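Local structure of N-Acetyltransferase, PseH (Campylobacter jejuni subsp. jejuni PT14, 4XPL) at residues I24-R28 / Y90-N94; N12-L16 / F50-H55. The protein catalyses the N-4 acetylation of UDP-4-amino-4,6-dideoxy-beta-L-AltNAc from acetyl coenzyme A, the third step of pseudaminic acid biosynthesis for flagellin glycosylation. The protein carries 8 engineered substitutions. One frame throughout, in Å; residues are numbered along the deposited sequence.

In the fold
Both contacts lie in the GNAT acetyltransferase domain, and the two helices that follow strand 8-12 tie them together. Contact 1 sets the turn after helix 18-25 against the end of strand 84-91, right beside acetyl coenzyme A; contact 2 packs the turn before that same helix on helix 41-56, with the side chain of Phe13 about 10 Å from the cofactor. Their centres are 18 Å apart, yet side chains bridge the gap: Ile24 CD1 of contact 1 lies 3.5 Å from Phe13 CZ of contact 2, and Phe25 CZ lies 3.8 Å from Phe50 CD2. Contact 1 thus meets the cofactor directly, while contact 2 is packing set back from it.

Contact 1. Residues I24-R28 / Y90-N94; sequences IFKWR and YAKPN. With ACO (acetyl coenzyme *a), chain B.
In the GNAT fold, the strand that receives acetyl coenzyme A is 84-91, and at its C-terminal end Tyr90, Lys92 and Pro93 meet Trp27 from the turn that follows helix 18-25. The indole lies flat against the backbone bend at Lys92 and Pro93. Over the five-membered ring of Trp27 sits Pro93 CD, a CH-pi contact 3.4 Å from the centroid and only 11° off the ring normal; over the six-membered ring, on the same face, is Lys92 CA at 3.9 Å. Ile24 CA lies over the opposite face, toward its rim, so the ring is sandwiched.

Tyr90 comes in obliquely, its CD1 3.6 Å from Trp27 CE3. With CG anti to the backbone N (chi1 -161°), its ring reaches between Trp27 and the cofactor, and Tyr90 CD2 lies 3.5 Å from C6P in the pantetheine arm. Tyr90 OH lies 3.0 Å from Arg28 O, which is at the ring edge. Ala91, next along the strand, grips the cofactor through its backbone: N donates to O9P at 2.8 Å in a nearly straight bond (170°). This is the strand-to-pantetheine pairing familiar from GNAT enzymes, and Leu89 O adds another bond to the cofactor. A water accepts from Trp27 NE1 at 3.0 Å and, weakly, from Lys92 NZ, which also donates to Asn94 OD1.

Contact 2. Residues N12-L16 / F50-H55; sequences NFTEL and FLKKLH
Phe13 carries the apolar packing, facing Phe50, Leu51 and Leu54 of helix 41-56. Leu54 CD1 touches Phe13 CB at 3.7 Å, close to where the side chain leaves the backbone, while Leu51 CD2 meets the ring 3.8 Å from Phe13 CD2 and also lies against the carbonyl oxygen of Phe13. The two leucines therefore reach the same aromatic side chain with one methyl each. Phe50 adds an aromatic neighbour: its CE2 comes to the edge of the Phe13 ring, near that ring's plane, 3.9 Å from Phe13 CD2. Leu16 CD1 covers part of one Phe13 face from within its own turn and makes a longer contact with Leu51 CD2.

These residues join the 3-10 turn 13-15, which leads from edge strand 8-12 of the GNAT sheet into helix 18-25, to one side of helix 41-56. Tyr62 on the neighbouring strand meets the rings of both Phe13 and Phe50, and Ile21 and Ile24 of helix 18-25 continue the apolar layer.

At the more exposed end the contact changes to CH-pi packing. Thr14 CB stands over one face of the His55 imidazole, 3.8 Å from the centroid and 20° off the normal. His55 CG lies anti to the carbonyl carbon (chi1 -77°), which presents that face to Thr14 and turns ND1 back to its own helix. There ND1 donates to Leu51 O at 2.9 Å, close to the ring plane, limiting rotation about chi2. His55 NE2 lies 3.1 Å from Thr14 O.

Polar bonds inside the turn position Thr14. An Asx turn has Asn12 OD1 accepting from Thr14 N in an almost linear bond (178°), and Thr14 OG1 donates to Glu15 OE2 at 2.6 Å, meeting the carboxylate from above its plane.

Contact 1. Residues I24-R28 / Y90-N94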
ATOM      1  N   ILE A  24      -8.652  -2.552  10.828  1.00 36.84           N
ATOM      2  CA  ILE A  24      -8.331  -2.188   9.453  1.00 36.20           C
ATOM      3  C   ILE A  24      -9.098  -2.986   8.412  1.00 35.53           C
ATOM      4  O   ILE A  24      -9.402  -2.453   7.350  1.00 35.67           O
ATOM      5  CB  ILE A  24      -6.803  -2.170   9.148  1.00 34.94           C
ATOM      6  CG1 ILE A  24      -6.206  -3.560   9.111  1.00 32.22           C
ATOM      7  CG2 ILE A  24      -6.055  -1.278  10.168  1.00 36.18           C
ATOM      8  CD1 ILE A  24      -4.685  -3.507   8.996  1.00 33.84           C
ATOM      9  N   PHE A  25      -9.448  -4.234   8.715  1.00 34.99           N
ATOM     10  CA  PHE A  25     -10.145  -5.059   7.715  1.00 35.82           C
ATOM     11  C   PHE A  25     -11.614  -4.649   7.569  1.00 38.66           C
ATOM     12  O   PHE A  25     -12.262  -5.006   6.590  1.00 40.42           O
ATOM     13  CB  PHE A  25      -9.961  -6.554   7.995  1.00 34.43           C
ATOM     14  CG  PHE A  25      -8.581  -7.069   7.632  1.00 33.24           C
ATOM     15  CD1 PHE A  25      -8.311  -7.524   6.350  1.00 35.23           C
ATOM     16  CD2 PHE A  25      -7.558  -7.080   8.574  1.00 35.05           C
ATOM     17  CE1 PHE A  25      -7.046  -7.991   6.007  1.00 33.50           C
ATOM     18  CE2 PHE A  25      -6.274  -7.518   8.247  1.00 33.93           C
ATOM     19  CZ  PHE A  25      -6.021  -7.986   6.960  1.00 33.85           C
ATOM     20  N   LYS A  26     -12.104  -3.858   8.523  1.00 40.60           N
ATOM     21  CA  LYS A  26     -13.424  -3.225   8.448  1.00 43.66           C
ATOM     22  C   LYS A  26     -13.496  -1.962   7.591  1.00 46.16           C
ATOM     23  O   LYS A  26     -14.590  -1.489   7.308  1.00 49.05           O
ATOM     24  CB  LYS A  26     -13.894  -2.840   9.852  1.00 45.86           C
ATOM     25  CG  LYS A  26     -14.296  -4.007  10.721  1.00 46.80           C
ATOM     26  CD  LYS A  26     -14.603  -3.522  12.131  1.00 51.62           C
ATOM     27  CE  LYS A  26     -15.234  -4.613  12.978  1.00 52.28           C
ATOM     28  NZ  LYS A  26     -15.318  -4.169  14.399  1.00 56.76           N
ATOM     29  N   TRP A  27     -12.362  -1.383   7.203  1.00 45.04           N
ATOM     30  CA  TRP A  27     -12.396  -0.161   6.410  1.00 48.16           C
ATOM     31  C   TRP A  27     -13.187  -0.385   5.129  1.00 51.16           C
ATOM     32  O   TRP A  27     -12.995  -1.399   4.453  1.00 49.00           O
ATOM     33  CB  TRP A  27     -10.982   0.336   6.063  1.00 45.98           C
ATOM     34  CG  TRP A  27     -10.198   0.864   7.234  1.00 42.55           C
ATOM     35  CD1 TRP A  27     -10.657   1.118   8.495  1.00 41.77           C
ATOM     36  CD2 TRP A  27      -8.814   1.245   7.231  1.00 36.93           C
ATOM     37  NE1 TRP A  27      -9.641   1.604   9.281  1.00 41.09           N
ATOM     38  CE2 TRP A  27      -8.502   1.703   8.527  1.00 38.20           C
ATOM     39  CE3 TRP A  27      -7.813   1.241   6.258  1.00 34.96           C
ATOM     40  CZ2 TRP A  27      -7.223   2.132   8.880  1.00 36.11           C
ATOM     41  CZ3 TRP A  27      -6.553   1.698   6.605  1.00 33.89           C
ATOM     42  CH2 TRP A  27      -6.272   2.144   7.908  1.00 34.42           C
ATOM     43  N   ARG A  28     -14.086   0.557   4.832  1.00 56.96           N
ATOM     44  CA  ARG A  28     -14.925   0.544   3.621  1.00 61.36           C
ATOM     45  C   ARG A  28     -15.220   1.959   3.148  1.00 66.74           C
ATOM     46  O   ARG A  28     -14.373   2.601   2.532  1.00 68.10           O
ATOM     47  CB  ARG A  28     -16.244  -0.173   3.884  1.00 62.50           C
ATOM     48  CG  ARG A  28     -16.050  -1.624   4.252  1.00 60.14           C
ATOM     49  CD  ARG A  28     -17.331  -2.415   4.179  1.00 64.45           C
ATOM     50  NE  ARG A  28     -17.350  -3.492   5.170  1.00 63.54           N
ATOM     51  CZ  ARG A  28     -16.531  -4.544   5.182  1.00 62.21           C
ATOM     52  NH1 ARG A  28     -15.589  -4.704   4.251  1.00 62.00           N
ATOM     53  NH2 ARG A  28     -16.655  -5.456   6.140  1.00 61.47           N
ATOM     54  N   TYR A  90      -4.084   2.869   0.866  1.00 16.55           N
ATOM     55  CA  TYR A  90      -5.445   3.006   1.303  1.00 17.99           C
ATOM     56  C   TYR A  90      -5.480   3.956   2.499  1.00 16.80           C
ATOM     57  O   TYR A  90      -4.875   3.661   3.540  1.00 15.12           O
ATOM     58  CB  TYR A  90      -6.014   1.612   1.634  1.00 19.18           C
ATOM     59  CG  TYR A  90      -7.514   1.557   1.667  1.00 25.71           C
ATOM     60  CD1 TYR A  90      -8.212   1.981   2.779  1.00 30.86           C
ATOM     61  CD2 TYR A  90      -8.245   1.064   0.586  1.00 31.67           C
ATOM     62  CE1 TYR A  90      -9.595   1.943   2.828  1.00 33.60           C
ATOM     63  CE2 TYR A  90      -9.645   1.020   0.631  1.00 35.24           C
ATOM     64  CZ  TYR A  90     -10.305   1.471   1.765  1.00 36.26           C
ATOM     65  OH  TYR A  90     -11.679   1.440   1.852  1.00 41.40           O
ATOM     66  N   ALA A  91      -6.168   5.091   2.364  1.00 16.69           N
ATOM     67  CA  ALA A  91      -6.285   6.026   3.494  1.00 16.62           C
ATOM     68  C   ALA A  91      -7.297   5.478   4.507  1.00 17.42           C
ATOM     69  O   ALA A  91      -8.280   4.829   4.135  1.00 19.25           O
ATOM     70  CB  ALA A  91      -6.699   7.442   3.030  1.00 16.46           C
ATOM     71  N   LYS A  92      -7.044   5.709   5.784  1.00 17.44           N
ATOM     72  CA  LYS A  92      -8.043   5.457   6.807  1.00 18.48           C
ATOM     73  C   LYS A  92      -9.286   6.219   6.328  1.00 19.94           C
ATOM     74  O   LYS A  92      -9.165   7.368   5.893  1.00 19.08           O
ATOM     75  CB  LYS A  92      -7.541   5.919   8.186  1.00 18.02           C
ATOM     76  CG  LYS A  92      -8.459   5.611   9.379  1.00 20.67           C
ATOM     77  CD  LYS A  92      -7.741   5.874  10.705  1.00 22.60           C
ATOM     78  CE  LYS A  92      -8.510   5.332  11.904  1.00 25.42           C
ATOM     79  NZ  LYS A  92      -9.844   5.977  12.045  1.00 24.15           N
ATOM     80  N   PRO A  93     -10.470   5.572   6.338  1.00 22.10           N
ATOM     81  CA  PRO A  93     -11.604   6.199   5.620  1.00 24.05           C
ATOM     82  C   PRO A  93     -12.139   7.506   6.190  1.00 23.77           C
ATOM     83  O   PRO A  93     -12.765   8.219   5.445  1.00 25.84           O
ATOM     84  CB  PRO A  93     -12.721   5.127   5.684  1.00 26.17           C
ATOM     85  CG  PRO A  93     -11.989   3.836   5.951  1.00 25.94           C
ATOM     86  CD  PRO A  93     -10.792   4.199   6.765  1.00 23.41           C
ATOM     87  N   ASN A  94     -11.940   7.803   7.479  1.00 23.50           N
ATOM     88  CA  ASN A  94     -12.413   9.091   8.019  1.00 24.45           C
ATOM     89  C   ASN A  94     -11.455  10.271   7.764  1.00 22.18           C
ATOM     90  O   ASN A  94     -11.784  11.387   8.117  1.00 23.05           O
ATOM     91  CB  ASN A  94     -12.729   9.033   9.540  1.00 25.76           C
ATOM     92  CG  ASN A  94     -11.503   8.749  10.364  1.00 26.70           C
ATOM     93  OD1 ASN A  94     -10.696   7.947   9.963  1.00 29.53           O
ATOM     94  ND2 ASN A  94     -11.342   9.420  11.523  1.00 32.90           N
TER
HETATM   95  N1A ACO B 701      -9.912  14.703 -10.720  1.00 67.60           N
HETATM   96  C2A ACO B 701      -8.665  15.111 -10.404  1.00 67.57           C
HETATM   97  N3A ACO B 701      -8.245  15.238  -9.127  1.00 66.37           N
HETATM   98  C4A ACO B 701      -9.057  14.959  -8.069  1.00 64.95           C
HETATM   99  C5A ACO B 701     -10.428  14.501  -8.333  1.00 65.73           C
HETATM  100  C6A ACO B 701     -10.827  14.388  -9.766  1.00 67.55           C
HETATM  101  N6A ACO B 701     -12.073  13.983 -10.127  1.00 68.64           N
HETATM  102  N7A ACO B 701     -11.000  14.304  -7.124  1.00 64.73           N
HETATM  103  C8A ACO B 701     -10.077  14.608  -6.167  1.00 63.42           C
HETATM  104  N9A ACO B 701      -8.914  14.996  -6.736  1.00 62.66           N
HETATM  105  C1B ACO B 701      -7.639  15.403  -6.065  1.00 59.84           C
HETATM  106  C2B ACO B 701      -7.830  16.196  -4.777  1.00 58.65           C
HETATM  107  O2B ACO B 701      -8.161  17.563  -5.038  1.00 58.45           O
HETATM  108  C3B ACO B 701      -6.465  16.030  -4.146  1.00 57.39           C
HETATM  109  O3B ACO B 701      -5.599  17.020  -4.701  1.00 57.96           O
HETATM  110  P3B ACO B 701      -4.178  17.448  -4.060  1.00 59.80           P
HETATM  111  O7A ACO B 701      -3.317  16.189  -4.077  1.00 59.57           O
HETATM  112  O8A ACO B 701      -3.688  18.491  -5.039  1.00 59.05           O
HETATM  113  O9A ACO B 701      -4.499  17.987  -2.680  1.00 57.02           O
HETATM  114  C4B ACO B 701      -6.035  14.617  -4.540  1.00 55.42           C
HETATM  115  O4B ACO B 701      -6.818  14.277  -5.694  1.00 58.00           O
HETATM  116  C5B ACO B 701      -6.246  13.610  -3.403  1.00 51.67           C
HETATM  117  O5B ACO B 701      -7.572  13.716  -2.861  1.00 45.58           O
HETATM  118  P1A ACO B 701      -7.922  13.590  -1.284  1.00 39.91           P
HETATM  119  O1A ACO B 701      -9.409  13.690  -1.079  1.00 39.09           O
HETATM  120  O2A ACO B 701      -6.981  14.466  -0.484  1.00 39.48           O
HETATM  121  O3A ACO B 701      -7.699  12.027  -0.972  1.00 36.73           O
HETATM  122  P2A ACO B 701      -6.485  11.452  -0.115  1.00 31.00           P
HETATM  123  O4A ACO B 701      -5.207  12.132  -0.531  1.00 34.37           O
HETATM  124  O5A ACO B 701      -6.905  11.537   1.338  1.00 35.17           O
HETATM  125  O6A ACO B 701      -6.528   9.879  -0.480  1.00 31.86           O
HETATM  126  CBP ACO B 701      -6.355   7.867  -1.687  1.00 26.93           C
HETATM  127  CCP ACO B 701      -6.279   9.371  -1.788  1.00 27.76           C
HETATM  128  CDP ACO B 701      -5.268   7.393  -0.679  1.00 24.84           C
HETATM  129  CEP ACO B 701      -6.114   7.261  -3.075  1.00 22.83           C
HETATM  130  CAP ACO B 701      -7.769   7.528  -1.186  1.00 26.27           C
HETATM  131  OAP ACO B 701      -8.770   8.070  -2.082  1.00 27.21           O
HETATM  132  C9P ACO B 701      -7.996   6.056  -1.044  1.00 27.03           C
HETATM  133  O9P ACO B 701      -7.538   5.431  -0.085  1.00 22.88           O
HETATM  134  N8P ACO B 701      -8.751   5.490  -1.989  1.00 26.94           N
HETATM  135  C7P ACO B 701      -9.138   4.084  -1.927  1.00 26.78           C
HETATM  136  C6P ACO B 701      -7.931   3.160  -2.148  1.00 26.99           C
HETATM  137  C5P ACO B 701      -7.293   3.391  -3.504  1.00 28.75           C
HETATM  138  O5P ACO B 701      -7.981   3.650  -4.498  1.00 26.83           O
HETATM  139  N4P ACO B 701      -5.970   3.246  -3.584  1.00 26.21           N
HETATM  140  C3P ACO B 701      -5.308   3.205  -4.899  1.00 29.20           C
HETATM  141  C2P ACO B 701      -5.380   1.780  -5.495  1.00 28.92           C
HETATM  142  S1P ACO B 701      -4.372   0.728  -4.473  1.00 30.93           S
HETATM  143  C   ACO B 701      -5.413  -0.131  -3.497  1.00 31.64           C
HETATM  144  O   ACO B 701      -6.633   0.071  -3.550  1.00 32.36           O
HETATM  145  CH3 ACO B 701      -4.802  -1.121  -2.536  1.00 32.72           C
HETATM  146  O   HOH W   1     -10.891   2.774  11.715  1.00 47.76           O

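Contact 2. Residues N12-L16 / F50-H55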
ATOM      1  N   ASN A  12       4.809  -3.197  10.216  1.00 21.71           N
ATOM      2  CA  ASN A  12       4.600  -4.357   9.369  1.00 21.09           C
ATOM      3  C   ASN A  12       3.359  -5.154   9.803  1.00 21.27           C
ATOM      4  O   ASN A  12       3.157  -5.454  10.998  1.00 22.26           O
ATOM      5  CB  ASN A  12       5.829  -5.267   9.379  1.00 21.74           C
ATOM      6  CG  ASN A  12       5.901  -6.172   8.144  1.00 21.68           C
ATOM      7  OD1 ASN A  12       4.922  -6.844   7.801  1.00 21.60           O
ATOM      8  ND2 ASN A  12       7.077  -6.196   7.481  1.00 22.33           N
ATOM      9  N   PHE A  13       2.521  -5.495   8.825  1.00 20.67           N
ATOM     10  CA  PHE A  13       1.393  -6.397   9.056  1.00 20.81           C
ATOM     11  C   PHE A  13       1.771  -7.687   9.796  1.00 21.72           C
ATOM     12  O   PHE A  13       0.921  -8.252  10.457  1.00 22.17           O
ATOM     13  CB  PHE A  13       0.682  -6.775   7.732  1.00 20.51           C
ATOM     14  CG  PHE A  13      -0.400  -5.800   7.303  1.00 20.46           C
ATOM     15  CD1 PHE A  13      -0.264  -4.430   7.497  1.00 20.67           C
ATOM     16  CD2 PHE A  13      -1.549  -6.264   6.663  1.00 20.90           C
ATOM     17  CE1 PHE A  13      -1.240  -3.536   7.070  1.00 21.43           C
ATOM     18  CE2 PHE A  13      -2.542  -5.372   6.254  1.00 22.28           C
ATOM     19  CZ  PHE A  13      -2.375  -3.999   6.466  1.00 21.84           C
ATOM     20  N   THR A  14       3.006  -8.167   9.652  1.00 22.39           N
ATOM     21  CA  THR A  14       3.461  -9.368  10.374  1.00 24.13           C
ATOM     22  C   THR A  14       3.475  -9.175  11.911  1.00 25.36           C
ATOM     23  O   THR A  14       3.472 -10.159  12.659  1.00 27.21           O
ATOM     24  CB  THR A  14       4.859  -9.877   9.905  1.00 25.40           C
ATOM     25  OG1 THR A  14       5.852  -8.839  10.028  1.00 25.04           O
ATOM     26  CG2 THR A  14       4.794 -10.403   8.407  1.00 25.35           C
ATOM     27  N   GLU A  15       3.463  -7.918  12.350  1.00 24.88           N
ATOM     28  CA  GLU A  15       3.384  -7.582  13.782  1.00 26.65           C
ATOM     29  C   GLU A  15       2.034  -7.030  14.263  1.00 26.59           C
ATOM     30  O   GLU A  15       1.955  -6.591  15.415  1.00 28.55           O
ATOM     31  CB  GLU A  15       4.467  -6.565  14.114  1.00 27.27           C
ATOM     32  CG  GLU A  15       5.844  -7.175  14.252  1.00 28.83           C
ATOM     33  CD  GLU A  15       6.520  -7.366  12.937  1.00 29.18           C
ATOM     34  OE1 GLU A  15       6.983  -6.350  12.372  1.00 29.61           O
ATOM     35  OE2 GLU A  15       6.640  -8.531  12.501  1.00 28.91           O
ATOM     36  N   LEU A  16       0.993  -7.030  13.414  1.00 24.94           N
ATOM     37  CA  LEU A  16      -0.318  -6.513  13.850  1.00 25.83           C
ATOM     38  C   LEU A  16      -0.855  -7.265  15.052  1.00 28.93           C
ATOM     39  O   LEU A  16      -0.717  -8.488  15.147  1.00 28.06           O
ATOM     40  CB  LEU A  16      -1.389  -6.613  12.771  1.00 24.49           C
ATOM     41  CG  LEU A  16      -1.178  -5.830  11.483  1.00 24.14           C
ATOM     42  CD1 LEU A  16      -2.416  -5.963  10.576  1.00 24.25           C
ATOM     43  CD2 LEU A  16      -0.830  -4.369  11.732  1.00 24.97           C
ATOM     44  N   PHE A  50      -4.341 -14.706   5.509  1.00 28.24           N
ATOM     45  CA  PHE A  50      -3.616 -13.654   4.760  1.00 27.27           C
ATOM     46  C   PHE A  50      -2.353 -13.201   5.501  1.00 26.76           C
ATOM     47  O   PHE A  50      -1.264 -13.168   4.917  1.00 27.38           O
ATOM     48  CB  PHE A  50      -4.543 -12.455   4.532  1.00 25.84           C
ATOM     49  CG  PHE A  50      -3.852 -11.226   3.988  1.00 25.15           C
ATOM     50  CD1 PHE A  50      -3.328 -11.215   2.695  1.00 30.21           C
ATOM     51  CD2 PHE A  50      -3.778 -10.068   4.741  1.00 24.05           C
ATOM     52  CE1 PHE A  50      -2.708 -10.073   2.179  1.00 29.57           C
ATOM     53  CE2 PHE A  50      -3.149  -8.928   4.233  1.00 24.15           C
ATOM     54  CZ  PHE A  50      -2.623  -8.933   2.954  1.00 26.13           C
ATOM     55  N   LEU A  51      -2.490 -12.874   6.785  1.00 25.04           N
ATOM     56  CA  LEU A  51      -1.327 -12.477   7.589  1.00 25.40           C
ATOM     57  C   LEU A  51      -0.272 -13.592   7.682  1.00 27.68           C
ATOM     58  O   LEU A  51       0.931 -13.323   7.557  1.00 28.13           O
ATOM     59  CB  LEU A  51      -1.765 -11.985   8.961  1.00 25.25           C
ATOM     60  CG  LEU A  51      -2.669 -10.760   8.913  1.00 23.77           C
ATOM     61  CD1 LEU A  51      -3.239 -10.502  10.304  1.00 27.40           C
ATOM     62  CD2 LEU A  51      -1.928  -9.550   8.446  1.00 24.46           C
ATOM     63  N   LYS A  52      -0.714 -14.841   7.839  1.00 29.47           N
ATOM     64  CA  LYS A  52       0.193 -15.982   7.792  1.00 32.53           C
ATOM     65  C   LYS A  52       0.945 -16.071   6.452  1.00 34.37           C
ATOM     66  O   LYS A  52       2.143 -16.353   6.420  1.00 35.79           O
ATOM     67  CB  LYS A  52      -0.571 -17.300   8.047  1.00 34.73           C
ATOM     68  N   LYS A  53       0.260 -15.825   5.342  1.00 34.52           N
ATOM     69  CA  LYS A  53       0.952 -15.806   4.039  1.00 37.24           C
ATOM     70  C   LYS A  53       2.016 -14.710   3.973  1.00 35.32           C
ATOM     71  O   LYS A  53       3.106 -14.948   3.459  1.00 36.60           O
ATOM     72  CB  LYS A  53      -0.040 -15.688   2.884  1.00 37.97           C
ATOM     73  CG  LYS A  53      -0.730 -17.032   2.641  1.00 44.62           C
ATOM     74  CD  LYS A  53      -2.011 -16.953   1.812  1.00 48.44           C
ATOM     75  CE  LYS A  53      -2.726 -18.308   1.866  1.00 52.82           C
ATOM     76  NZ  LYS A  53      -4.069 -18.292   1.224  1.00 55.13           N
ATOM     77  N   LEU A  54       1.709 -13.538   4.522  1.00 32.00           N
ATOM     78  CA  LEU A  54       2.698 -12.449   4.622  1.00 31.22           C
ATOM     79  C   LEU A  54       3.965 -12.849   5.400  1.00 32.83           C
ATOM     80  O   LEU A  54       5.053 -12.387   5.060  1.00 33.00           O
ATOM     81  CB  LEU A  54       2.084 -11.173   5.224  1.00 27.83           C
ATOM     82  CG  LEU A  54       1.073 -10.453   4.313  1.00 27.53           C
ATOM     83  CD1 LEU A  54       0.662  -9.162   4.946  1.00 22.51           C
ATOM     84  CD2 LEU A  54       1.630 -10.210   2.872  1.00 26.95           C
ATOM     85  N   HIS A  55       3.830 -13.690   6.428  1.00 34.16           N
ATOM     86  CA  HIS A  55       5.001 -14.169   7.175  1.00 37.42           C
ATOM     87  C   HIS A  55       5.867 -15.051   6.253  1.00 41.03           C
ATOM     88  O   HIS A  55       7.075 -15.084   6.412  1.00 43.42           O
ATOM     89  CB  HIS A  55       4.601 -14.967   8.446  1.00 39.01           C
ATOM     90  CG  HIS A  55       4.155 -14.114   9.605  1.00 40.40           C
ATOM     91  ND1 HIS A  55       2.885 -13.572   9.703  1.00 41.21           N
ATOM     92  CD2 HIS A  55       4.812 -13.724  10.728  1.00 42.39           C
ATOM     93  CE1 HIS A  55       2.784 -12.881  10.827  1.00 40.00           C
ATOM     94  NE2 HIS A  55       3.935 -12.968  11.474  1.00 40.93           N
TER